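PDB 4K7J: GDSL-like Lipase/Acylhydrolase family protein from Neisseria meningitidis, which hydrolyses the O-acetyl esters of peptidoglycan as a member of the SGNH esterase family, using a catalytic triad. Local coordinates for residues Q97-A100 against A101-H104. Numbering follows the deposited sequence.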
# COMPACT_ATOMS: atom_id res chain seq x y z
N GLN A 97 -10.97 -3.98 -7.21
CA GLN A 97 -10.11 -3.72 -6.06
C GLN A 97 -10.98 -3.29 -4.89
O GLN A 97 -12.18 -3.08 -5.04
CB GLN A 97 -9.02 -2.68 -6.42
CG GLN A 97 -8.23 -3.09 -7.67
CD GLN A 97 -6.95 -2.27 -7.94
OE1 GLN A 97 -6.34 -2.42 -9.00
NE2 GLN A 97 -6.54 -1.44 -6.99
N ARG A 98 -10.39 -3.17 -3.70
CA ARG A 98 -11.21 -3.05 -2.51
C ARG A 98 -10.57 -2.24 -1.38
O ARG A 98 -9.37 -2.38 -1.10
CB ARG A 98 -11.59 -4.47 -2.03
CG ARG A 98 -12.16 -4.55 -0.63
CD ARG A 98 -12.49 -6.01 -0.28
NE ARG A 98 -13.04 -6.14 1.07
CZ ARG A 98 -12.31 -6.40 2.15
NH1 ARG A 98 -10.99 -6.58 2.06
NH2 ARG A 98 -12.91 -6.48 3.34
N MET A 99 -11.36 -1.37 -0.75
CA MET A 99 -10.95 -0.75 0.50
C MET A 99 -11.82 -1.35 1.60
O MET A 99 -13.05 -1.26 1.53
CB MET A 99 -11.19 0.76 0.48
CG MET A 99 -10.27 1.56 -0.42
SD MET A 99 -8.69 1.93 0.36
CE MET A 99 -7.70 0.59 -0.32
N ALA A 100 -11.21 -1.94 2.62
CA ALA A 100 -12.00 -2.54 3.70
C ALA A 100 -12.51 -1.49 4.69
O ALA A 100 -13.57 -1.66 5.29
CB ALA A 100 -11.19 -3.60 4.42
N ALA A 101 -11.74 -0.41 4.85
CA ALA A 101 -11.96 0.56 5.92
C ALA A 101 -12.96 1.69 5.60
O ALA A 101 -13.41 2.38 6.51
CB ALA A 101 -10.63 1.17 6.35
N VAL A 102 -13.28 1.88 4.33
CA VAL A 102 -14.28 2.87 3.94
C VAL A 102 -15.19 2.41 2.82
O VAL A 102 -14.84 1.52 2.05
CB VAL A 102 -13.65 4.20 3.46
CG1 VAL A 102 -13.35 5.09 4.62
CG2 VAL A 102 -12.43 3.93 2.59
N ARG A 103 -16.35 3.04 2.74
CA ARG A 103 -17.31 2.80 1.67
C ARG A 103 -17.52 4.09 0.89
O ARG A 103 -17.52 5.17 1.46
CB ARG A 103 -18.63 2.31 2.25
CG ARG A 103 -18.50 1.01 3.04
CD ARG A 103 -19.85 0.46 3.50
NE ARG A 103 -20.39 1.18 4.65
CZ ARG A 103 -21.25 2.19 4.57
NH1 ARG A 103 -21.68 2.61 3.39
NH2 ARG A 103 -21.69 2.77 5.68
N HIS A 104 -17.68 3.96 -0.43
CA HIS A 104 -17.80 5.11 -1.32
C HIS A 104 -19.20 5.24 -1.89
O HIS A 104 -19.81 4.26 -2.32
CB HIS A 104 -16.81 5.00 -2.48
CG HIS A 104 -15.37 5.09 -2.08
ND1 HIS A 104 -14.65 4.00 -1.66
CD2 HIS A 104 -14.51 6.14 -2.07
CE1 HIS A 104 -13.41 4.37 -1.39
NE2 HIS A 104 -13.30 5.66 -1.64
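Met99 to Val102 form a beta turn of type I shape, the bend through which a loop enters strand 102-106. Ala100 (phi/psi -79°/-30°) and Ala101 take the two middle positions, and the chain reverses enough to bring the CA atoms of Met99 and Val102 to 6.0 Å. The turn is an open one: Met99 O stands 4.2 Å from Val102 N, and it lies 3.3 Å from Val102 O, where two acceptors face each other without a proton to share.

Side chains bridge the bend instead. Met99 CB approaches Val102 CG2 at 4.0 Å, a plain apolar touch made by the root of the methionine and one branch of the valine. That branch sits between the backbone N and the carbonyl carbon of Val102, which turns it back toward Met99. Beyond CB the methionine chain swings off, with CG beside its own backbone N (chi1 -71°) and two further bends. CG meets the imidazole of His104 at its edge, close to the ring plane, 4.3 Å from CE1. The next atom round that edge, NE2, is hydrogen-bonded to Tyr90 O, which helps fix the rotation of the ring.

Several polar atoms of the bend are held from outside. Ala100 N bonds to Asp67 OD2, just before helix 68-81, while Ala100 O reaches Ser140 OG and Ala101 pairs with the Ser140 backbone. Helix 68-81 touches the Ala100 side chain through Asp71 and Arg74, and past the turn the chain joins strand 133-139 as the edge strand of a five-stranded antiparallel sheet.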